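Local coordinates for uncharacterized protein (Pyrococcus horikoshii, PDB 1ZJJ), which is of unknown physiological role but probably acts as a magnesium-dependent phosphatase of the haloacid dehalogenase (HAD) superfamily, at residues 3-8 and 35-40; 9-14 and 208-213; 39-44 and 150-155. All blocks are in the same frame, centred on the assembly; numbering follows the deposited sequence.

Contact 1. Residues 3-8 and 35-40. With MG (magnesium ion), chain D.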
loop_
_atom_site.group_PDB
_atom_site.type_symbol
_atom_site.label_atom_id
_atom_site.label_comp_id
_atom_site.label_asym_id
_atom_site.label_seq_id
_atom_site.Cartn_x
_atom_site.Cartn_y
_atom_site.Cartn_z
ATOM N N ALA B 3 -21.323 28.188 -11.947
ATOM C CA ALA B 3 -21.511 26.793 -12.329
ATOM C C ALA B 3 -21.247 26.021 -11.040
ATOM O O ALA B 3 -20.285 26.306 -10.327
ATOM C CB ALA B 3 -20.512 26.379 -13.431
ATOM N N ILE B 4 -22.099 25.054 -10.729
ATOM C CA ILE B 4 -21.927 24.309 -9.496
ATOM C C ILE B 4 -21.518 22.863 -9.745
ATOM O O ILE B 4 -22.148 22.143 -10.518
ATOM C CB ILE B 4 -23.225 24.357 -8.644
ATOM C CG1 ILE B 4 -23.687 25.816 -8.478
ATOM C CG2 ILE B 4 -22.976 23.729 -7.272
ATOM C CD1 ILE B 4 -25.011 25.980 -7.751
ATOM N N ILE B 5 -20.444 22.454 -9.083
ATOM C CA ILE B 5 -19.924 21.099 -9.204
ATOM C C ILE B 5 -20.279 20.329 -7.924
ATOM O O ILE B 5 -19.987 20.792 -6.817
ATOM C CB ILE B 5 -18.385 21.123 -9.369
ATOM C CG1 ILE B 5 -17.987 22.140 -10.445
ATOM C CG2 ILE B 5 -17.873 19.726 -9.722
ATOM C CD1 ILE B 5 -18.608 21.893 -11.806
ATOM N N PHE B 6 -20.913 19.166 -8.072
ATOM C CA PHE B 6 -21.301 18.356 -6.915
ATOM C C PHE B 6 -20.603 17.011 -6.806
ATOM O O PHE B 6 -20.522 16.257 -7.781
ATOM C CB PHE B 6 -22.798 18.016 -6.918
ATOM C CG PHE B 6 -23.716 19.204 -6.907
ATOM C CD1 PHE B 6 -24.031 19.861 -8.088
ATOM C CD2 PHE B 6 -24.303 19.635 -5.719
ATOM C CE1 PHE B 6 -24.926 20.926 -8.092
ATOM C CE2 PHE B 6 -25.201 20.702 -5.712
ATOM C CZ PHE B 6 -25.511 21.347 -6.903
ATOM N N ASP B 7 -20.125 16.706 -5.607
ATOM C CA ASP B 7 -19.549 15.397 -5.348
ATOM C C ASP B 7 -20.834 14.577 -5.270
ATOM O O ASP B 7 -21.913 15.153 -5.122
ATOM C CB ASP B 7 -18.844 15.364 -3.999
ATOM C CG ASP B 7 -18.570 13.954 -3.531
ATOM O OD1 ASP B 7 -17.763 13.247 -4.172
ATOM O OD2 ASP B 7 -19.179 13.555 -2.526
ATOM N N MET B 8 -20.744 13.253 -5.351
ATOM C CA MET B 8 -21.953 12.441 -5.313
ATOM C C MET B 8 -22.307 11.764 -3.982
ATOM O O MET B 8 -23.203 12.229 -3.270
ATOM C CB MET B 8 -21.899 11.412 -6.446
ATOM C CG MET B 8 -21.764 12.084 -7.813
ATOM S SD MET B 8 -21.679 10.971 -9.236
ATOM C CE MET B 8 -23.357 10.815 -9.628
ATOM N N PRO B 35 -25.511 26.219 -14.720
ATOM C CA PRO B 35 -24.865 24.989 -15.194
ATOM C C PRO B 35 -24.317 24.208 -14.004
ATOM O O PRO B 35 -23.901 24.796 -13.006
ATOM C CB PRO B 35 -23.737 25.503 -16.087
ATOM C CG PRO B 35 -24.215 26.856 -16.528
ATOM C CD PRO B 35 -24.827 27.405 -15.262
ATOM N N PHE B 36 -24.307 22.888 -14.110
ATOM C CA PHE B 36 -23.790 22.066 -13.026
ATOM C C PHE B 36 -23.243 20.754 -13.554
ATOM O O PHE B 36 -23.523 20.354 -14.688
ATOM C CB PHE B 36 -24.891 21.802 -11.988
ATOM C CG PHE B 36 -26.056 21.025 -12.526
ATOM C CD1 PHE B 36 -26.050 19.634 -12.508
ATOM C CD2 PHE B 36 -27.144 21.684 -13.097
ATOM C CE1 PHE B 36 -27.114 18.906 -13.052
ATOM C CE2 PHE B 36 -28.205 20.967 -13.639
ATOM C CZ PHE B 36 -28.190 19.575 -13.618
ATOM N N ALA B 37 -22.445 20.095 -12.726
ATOM C CA ALA B 37 -21.868 18.810 -13.093
ATOM C C ALA B 37 -21.589 18.022 -11.828
ATOM O O ALA B 37 -21.414 18.597 -10.753
ATOM C CB ALA B 37 -20.586 19.014 -13.881
ATOM N N PHE B 38 -21.574 16.702 -11.956
ATOM C CA PHE B 38 -21.299 15.834 -10.827
ATOM C C PHE B 38 -19.854 15.363 -10.997
ATOM O O PHE B 38 -19.411 15.070 -12.115
ATOM C CB PHE B 38 -22.292 14.667 -10.813
ATOM C CG PHE B 38 -23.739 15.097 -10.660
ATOM C CD1 PHE B 38 -24.062 16.387 -10.241
ATOM C CD2 PHE B 38 -24.775 14.203 -10.910
ATOM C CE1 PHE B 38 -25.396 16.780 -10.071
ATOM C CE2 PHE B 38 -26.112 14.584 -10.742
ATOM C CZ PHE B 38 -26.422 15.877 -10.321
ATOM N N LEU B 39 -19.120 15.302 -9.895
ATOM C CA LEU B 39 -17.715 14.936 -9.956
ATOM C C LEU B 39 -17.327 13.913 -8.898
ATOM O O LEU B 39 -17.183 14.261 -7.725
ATOM C CB LEU B 39 -16.871 16.212 -9.784
ATOM C CG LEU B 39 -15.350 16.140 -9.980
ATOM C CD1 LEU B 39 -15.064 15.944 -11.458
ATOM C CD2 LEU B 39 -14.680 17.422 -9.484
ATOM N N THR B 40 -17.147 12.659 -9.315
ATOM C CA THR B 40 -16.771 11.595 -8.388
ATOM C C THR B 40 -15.362 11.037 -8.620
ATOM O O THR B 40 -14.934 10.861 -9.766
ATOM C CB THR B 40 -17.768 10.416 -8.454
ATOM O OG1 THR B 40 -17.357 9.396 -7.537
ATOM C CG2 THR B 40 -17.821 9.827 -9.858
HETATM MG MG MG D . -18.536 12.106 -1.061
HETATM O O HOH W 1 -18.029 10.623 -2.379
HETATM O O HOH W 2 -16.539 12.884 -1.210
HETATM O O HOH W 3 -18.093 10.854 0.639
#
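The carbonyl O of F6 is gripped twice by the neighbouring strand. L39 N donates to F6 O at 2.7 Å, the shortest hydrogen bond between the two strands. The CA-H of F38 approaches the same oxygen. A37 O is held in a similar way: F6 N bonds to A37 O at 2.8 Å, and the CA-H of I5 comes close. Together with I4 N to P35 O and A37 N to I4 O, these bonds make a parallel ladder. It joins the first two strands, in chain order, of the Rossmann-like HAD core.

I4, F6, F36 and F38 share one face of the sheet. F36 CB meets the edge of the F6 ring, in its plane, at CE1. F6 CB lies 3.9 Å from F38 CD1. The M8 side chain bends at its last torsion (chi3 90°) and crosses F38 at about a right angle, with M8 CE 3.9 Å from F38 CD2. On the face of I5 and A37, I5 CG2 packs on L39 CB at 3.7 Å.

D7 follows the strand. With CG anti to the backbone N (chi1 164°), its carboxylate reaches the metal, and D7 OD2 binds magnesium at 2.2 Å. D7 OD1 forms a salt bridge with K187 and accepts from a metal-bound water. M8 N is buried and has no partner in the model.

Strand 204-209 pairs with the other side of strand 2-6. Helix 47-56 packs on M8, F38 and T40, and helix 190-199 covers I5, A37 and L39 on the opposite face.

Contact 2. Residues 9-14 and 208-213. With MG (magnesium ion), chain D.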
loop_
_atom_site.group_PDB
_atom_site.type_symbol
_atom_site.label_atom_id
_atom_site.label_comp_id
_atom_site.label_asym_id
_atom_site.label_seq_id
_atom_site.Cartn_x
_atom_site.Cartn_y
_atom_site.Cartn_z
ATOM N N ASP B 9 -21.623 10.677 -3.641
ATOM C CA ASP B 9 -21.926 9.959 -2.401
ATOM C C ASP B 9 -21.779 10.856 -1.168
ATOM O O ASP B 9 -20.740 11.468 -0.961
ATOM C CB ASP B 9 -21.020 8.734 -2.255
ATOM C CG ASP B 9 -21.542 7.753 -1.223
ATOM O OD1 ASP B 9 -20.765 6.885 -0.767
ATOM O OD2 ASP B 9 -22.741 7.845 -0.878
ATOM N N GLY B 10 -22.826 10.928 -0.352
ATOM C CA GLY B 10 -22.775 11.766 0.833
ATOM C C GLY B 10 -23.243 13.182 0.539
ATOM O O GLY B 10 -23.337 14.013 1.438
ATOM N N VAL B 11 -23.547 13.449 -0.729
ATOM C CA VAL B 11 -24.000 14.764 -1.164
ATOM C C VAL B 11 -25.351 14.695 -1.892
ATOM O O VAL B 11 -26.315 15.350 -1.496
ATOM C CB VAL B 11 -22.946 15.420 -2.095
ATOM C CG1 VAL B 11 -23.395 16.822 -2.516
ATOM C CG2 VAL B 11 -21.598 15.495 -1.370
ATOM N N LEU B 12 -25.418 13.890 -2.947
ATOM C CA LEU B 12 -26.651 13.757 -3.722
ATOM C C LEU B 12 -27.481 12.584 -3.221
ATOM O O LEU B 12 -28.667 12.454 -3.538
ATOM C CB LEU B 12 -26.319 13.568 -5.203
ATOM C CG LEU B 12 -25.517 14.704 -5.851
ATOM C CD1 LEU B 12 -25.234 14.369 -7.315
ATOM C CD2 LEU B 12 -26.298 16.004 -5.743
ATOM N N TYR B 13 -26.836 11.725 -2.447
ATOM C CA TYR B 13 -27.471 10.555 -1.871
ATOM C C TYR B 13 -26.480 9.983 -0.877
ATOM O O TYR B 13 -25.329 10.408 -0.828
ATOM C CB TYR B 13 -27.791 9.527 -2.962
ATOM C CG TYR B 13 -26.585 9.079 -3.762
ATOM C CD1 TYR B 13 -25.697 8.128 -3.256
ATOM C CD2 TYR B 13 -26.326 9.617 -5.024
ATOM C CE1 TYR B 13 -24.582 7.721 -3.988
ATOM C CE2 TYR B 13 -25.215 9.222 -5.764
ATOM C CZ TYR B 13 -24.348 8.274 -5.245
ATOM O OH TYR B 13 -23.263 7.886 -6.002
ATOM N N ARG B 14 -26.927 9.038 -0.067
ATOM C CA ARG B 14 -26.040 8.425 0.897
ATOM C C ARG B 14 -26.229 6.918 0.811
ATOM O O ARG B 14 -27.180 6.365 1.356
ATOM C CB ARG B 14 -26.328 8.978 2.300
ATOM C CG ARG B 14 -27.791 9.219 2.641
ATOM C CD ARG B 14 -27.858 10.266 3.745
ATOM N NE ARG B 14 -26.782 10.093 4.723
ATOM C CZ ARG B 14 -26.849 9.265 5.759
ATOM N NH1 ARG B 14 -27.946 8.546 5.943
ATOM N NH2 ARG B 14 -25.836 9.163 6.616
ATOM N N VAL B 208 -19.330 21.512 -4.179
ATOM C CA VAL B 208 -20.141 21.051 -3.060
ATOM C C VAL B 208 -19.763 19.608 -2.730
ATOM O O VAL B 208 -19.919 18.711 -3.566
ATOM C CB VAL B 208 -21.644 21.106 -3.401
ATOM C CG1 VAL B 208 -22.453 20.608 -2.228
ATOM C CG2 VAL B 208 -22.050 22.526 -3.793
ATOM N N GLY B 209 -19.264 19.384 -1.517
ATOM C CA GLY B 209 -18.863 18.039 -1.126
ATOM C C GLY B 209 -19.033 17.737 0.347
ATOM O O GLY B 209 -19.434 18.604 1.127
ATOM N N ASP B 210 -18.731 16.498 0.734
ATOM C CA ASP B 210 -18.850 16.085 2.131
ATOM C C ASP B 210 -17.511 15.657 2.720
ATOM O O ASP B 210 -17.438 15.336 3.905
ATOM C CB ASP B 210 -19.842 14.931 2.272
ATOM C CG ASP B 210 -19.336 13.665 1.629
ATOM O OD1 ASP B 210 -19.017 13.734 0.430
ATOM O OD2 ASP B 210 -19.251 12.620 2.313
ATOM N N ARG B 211 -16.462 15.635 1.899
ATOM C CA ARG B 211 -15.131 15.254 2.376
ATOM C C ARG B 211 -14.169 16.440 2.353
ATOM O O ARG B 211 -14.002 17.104 1.333
ATOM C CB ARG B 211 -14.544 14.114 1.536
ATOM C CG ARG B 211 -15.165 12.741 1.799
ATOM C CD ARG B 211 -14.552 11.659 0.894
ATOM N NE ARG B 211 -15.311 10.414 0.960
ATOM C CZ ARG B 211 -15.036 9.401 1.781
ATOM N NH1 ARG B 211 -14.004 9.470 2.611
ATOM N NH2 ARG B 211 -15.807 8.321 1.783
ATOM N N LEU B 212 -13.528 16.688 3.486
ATOM C CA LEU B 212 -12.587 17.792 3.603
ATOM C C LEU B 212 -11.299 17.557 2.825
ATOM O O LEU B 212 -10.820 18.445 2.120
ATOM C CB LEU B 212 -12.274 18.040 5.083
ATOM C CG LEU B 212 -13.388 18.746 5.864
ATOM C CD1 LEU B 212 -13.308 18.403 7.346
ATOM C CD2 LEU B 212 -13.272 20.259 5.638
ATOM N N ASP B 213 -10.748 16.354 2.953
ATOM C CA ASP B 213 -9.503 15.982 2.289
ATOM C C ASP B 213 -9.537 15.933 0.762
ATOM O O ASP B 213 -8.493 16.039 0.125
ATOM C CB ASP B 213 -9.028 14.635 2.824
ATOM C CG ASP B 213 -10.033 13.536 2.578
ATOM O OD1 ASP B 213 -10.027 12.962 1.473
ATOM O OD2 ASP B 213 -10.844 13.262 3.486
HETATM MG MG MG D . -18.536 12.106 -1.061
HETATM O O HOH W 4 -18.739 8.213 0.893
HETATM O O HOH W 3 -18.093 10.854 0.639
HETATM O O HOH W 2 -16.539 12.884 -1.210
HETATM O O HOH W 1 -18.029 10.623 -2.379
#
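D9 O and D210 OD1 meet at one magnesium ion in the HAD active site. D9 and V11 belong to what fits the HAD-type DxDx(T/V) motif after the first strand. D210 comes from the loop after strand 204-209. D9 O and D210 OD1 are 3.2 Å apart. Both are acceptors, and the shared magnesium holds them together, binding D9 O and D210 OD1 at 2.3 Å each. Water molecules take three more places, and D7 OD2 completes the six.

The tight part is the packing of V11 and G10 on V208, G209 and D210. V11 points its methyls at the end of strand 204-209 and at D210. With CG1 anti to the backbone N (chi1 -178°), V11 CG1 reaches V208 CG1 at 3.9 Å. V11 CG2 rests 3.6 Å from D210 OD1 and against G209 CA. G10 has no side chain, which leaves room for the D210 carboxylate. G10 O lies 3.7 Å from D210 CB. The carboxylate is also fixed from outside, since V233 N donates to OD2. Strand 225-229 packs against V11 and V208 here.

The other side is looser and wetter. D9 and R211 are partly exposed, and their charged ends do not touch. A water bridges them, donating to D9 OD1 and accepting from R211 NH2. D9 OD2 turns instead to G15 N. R211 runs extended from CG to NE, which brings its guanidinium beside the metal-bound waters. One of these lies in the guanidinium plane, at its edge. Another water ligand of the magnesium donates to D210 OD2 at 2.7 Å and accepts a weak bond from R211 NE.

Contact 3. Residues 39-44 and 150-155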
loop_
_atom_site.group_PDB
_atom_site.type_symbol
_atom_site.label_atom_id
_atom_site.label_comp_id
_atom_site.label_asym_id
_atom_site.label_seq_id
_atom_site.Cartn_x
_atom_site.Cartn_y
_atom_site.Cartn_z
ATOM N N LEU B 39 -19.120 15.302 -9.895
ATOM C CA LEU B 39 -17.715 14.936 -9.956
ATOM C C LEU B 39 -17.327 13.913 -8.898
ATOM O O LEU B 39 -17.183 14.261 -7.725
ATOM C CB LEU B 39 -16.871 16.212 -9.784
ATOM C CG LEU B 39 -15.350 16.140 -9.980
ATOM C CD1 LEU B 39 -15.064 15.944 -11.458
ATOM C CD2 LEU B 39 -14.680 17.422 -9.484
ATOM N N THR B 40 -17.147 12.659 -9.315
ATOM C CA THR B 40 -16.771 11.595 -8.388
ATOM C C THR B 40 -15.362 11.037 -8.620
ATOM O O THR B 40 -14.934 10.861 -9.766
ATOM C CB THR B 40 -17.768 10.416 -8.454
ATOM O OG1 THR B 40 -17.357 9.396 -7.537
ATOM C CG2 THR B 40 -17.821 9.827 -9.858
ATOM N N ASN B 41 -14.648 10.771 -7.524
ATOM C CA ASN B 41 -13.310 10.203 -7.551
ATOM C C ASN B 41 -13.356 8.705 -7.840
ATOM O O ASN B 41 -12.346 8.065 -8.104
ATOM C CB ASN B 41 -12.658 10.452 -6.190
ATOM C CG ASN B 41 -11.754 11.654 -6.280
ATOM O OD1 ASN B 41 -11.665 12.325 -7.304
ATOM N ND2 ASN B 41 -11.065 11.930 -5.159
ATOM N N ASN B 42 -14.550 8.130 -7.757
ATOM C CA ASN B 42 -14.703 6.693 -7.962
ATOM C C ASN B 42 -14.518 6.354 -9.440
ATOM O O ASN B 42 -15.108 6.995 -10.305
ATOM C CB ASN B 42 -16.085 6.239 -7.480
ATOM C CG ASN B 42 -16.142 4.752 -7.185
ATOM O OD1 ASN B 42 -15.832 3.925 -8.041
ATOM N ND2 ASN B 42 -16.539 4.406 -5.963
ATOM N N SER B 43 -13.697 5.351 -9.732
ATOM C CA SER B 43 -13.445 4.981 -11.123
ATOM C C SER B 43 -13.958 3.599 -11.522
ATOM O O SER B 43 -13.695 3.138 -12.640
ATOM C CB SER B 43 -11.946 5.054 -11.418
ATOM O OG SER B 43 -11.243 4.049 -10.709
ATOM N N THR B 44 -14.689 2.945 -10.625
ATOM C CA THR B 44 -15.212 1.603 -10.918
ATOM C C THR B 44 -16.418 1.608 -11.882
ATOM O O THR B 44 -16.755 0.606 -12.502
ATOM C CB THR B 44 -15.598 0.914 -9.604
ATOM O OG1 THR B 44 -16.667 1.637 -8.993
ATOM C CG2 THR B 44 -14.408 0.879 -8.642
ATOM N N GLY B 150 -2.564 7.289 -11.046
ATOM C CA GLY B 150 -3.570 6.865 -10.086
ATOM C C GLY B 150 -4.854 7.638 -10.327
ATOM O O GLY B 150 -4.813 8.851 -10.480
ATOM N N THR B 151 -5.997 6.955 -10.365
ATOM C CA THR B 151 -7.249 7.660 -10.616
ATOM C C THR B 151 -7.632 8.647 -9.520
ATOM O O THR B 151 -8.105 9.740 -9.813
ATOM C CB THR B 151 -8.439 6.685 -10.836
ATOM O OG1 THR B 151 -8.633 5.880 -9.668
ATOM C CG2 THR B 151 -8.177 5.790 -12.041
ATOM N N ASN B 152 -7.426 8.269 -8.265
ATOM C CA ASN B 152 -7.777 9.139 -7.148
ATOM C C ASN B 152 -6.997 8.758 -5.898
ATOM O O ASN B 152 -6.549 7.623 -5.757
ATOM C CB ASN B 152 -9.282 9.076 -6.885
ATOM C CG ASN B 152 -9.771 7.673 -6.659
ATOM O OD1 ASN B 152 -9.720 6.838 -7.557
ATOM N ND2 ASN B 152 -10.249 7.400 -5.453
ATOM N N PRO B 153 -6.831 9.710 -4.967
ATOM C CA PRO B 153 -6.097 9.531 -3.712
ATOM C C PRO B 153 -6.828 8.930 -2.514
ATOM O O PRO B 153 -6.184 8.535 -1.552
ATOM C CB PRO B 153 -5.614 10.942 -3.416
ATOM C CG PRO B 153 -6.814 11.751 -3.823
ATOM C CD PRO B 153 -7.202 11.127 -5.151
ATOM N N ASP B 154 -8.155 8.856 -2.569
ATOM C CA ASP B 154 -8.932 8.343 -1.443
ATOM C C ASP B 154 -8.356 7.112 -0.755
ATOM O O ASP B 154 -8.252 6.035 -1.339
ATOM C CB ASP B 154 -10.362 8.049 -1.887
ATOM C CG ASP B 154 -11.033 9.252 -2.522
ATOM O OD1 ASP B 154 -11.940 9.841 -1.895
ATOM O OD2 ASP B 154 -10.646 9.609 -3.650
ATOM N N ALA B 155 -7.990 7.288 0.510
ATOM C CA ALA B 155 -7.439 6.203 1.302
ATOM C C ALA B 155 -8.487 5.119 1.515
ATOM O O ALA B 155 -8.150 3.940 1.607
ATOM C CB ALA B 155 -6.981 6.735 2.653
HETATM O O HOH W 5 -11.095 4.463 -7.719
#
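N41 and N152 are brought together by their first torsions. N41 has an off-rotamer chi1 of -99°, which carries its amide toward D154. N152 holds CG between its own backbone N and carbonyl carbon (chi1 55°), which swings its amide over the backbone of N41. The contact joins the two domains of the HAD fold. Residues 39-44 run from strand 36-40 of the Rossmann-like core into the loop after it. Residues 150-155 follow strand 147-150 of the inserted cap, whose own parallel sheet also includes strands 86-89, 121-124 and 183-184.

D154 OD2 collects two amides. N41 ND2 reaches the syn lone pair of D154 OD2 at 2.8 Å, with the amide and carboxylate planes almost perpendicular (89°). This bond is bent, and D154 OD2 lies out of the N41 amide plane. N152 ND2 meets D154 OD2 from above the carboxylate plane at 2.9 Å. The carboxylate thus ties the two asparagines to one point. The other end of the N41 amide is fixed too, as OD1 accepts from K187 N. N41 CG also packs on N152 CB at 3.6 Å.

One approach is less comfortable. N41 O and N152 OD1 stand 2.9 Å apart, and both are acceptors. Each has a donor of its own: S69 OG bonds to N41 O, and T151 OG1 donates to N152 OD1 at 2.6 Å.

The core loop is shaped by its own turns. T40 OG1 accepts from N42 N in an ST turn, and N42 OD1 accepts from T44 N in an Asx turn. S43, inside the second turn, faces T151 of the cap. S69 of helix 69-80 packs beside both. A water bridges the two segments, hydrogen-bonded to S43 OG at 3.0 Å and donating to N152 OD1 at 2.7 Å.

Overall arrangement
The chain starts in the core sheet with strand 2-6. Contact 1 closes the first loop when strand 36-40 returns beside it, after helix 22-31. Contact 2 begins directly after strand 2-6 but closes only at residues 208-213, so its segments alternate with those of contact 1. Contact 3 starts on the strand where contact 1 ends, sharing L39 and T40. It closes at residues 150-155, wholly within the long span of contact 2. Contact 1 pairs strands 2-6 and 36-40, contact 2 joins the loop after strand 2-6 to the end of strand 204-209, and both reach the same magnesium ion. Contact 3 ties this core to the cap, and D154 packs loosely against R211.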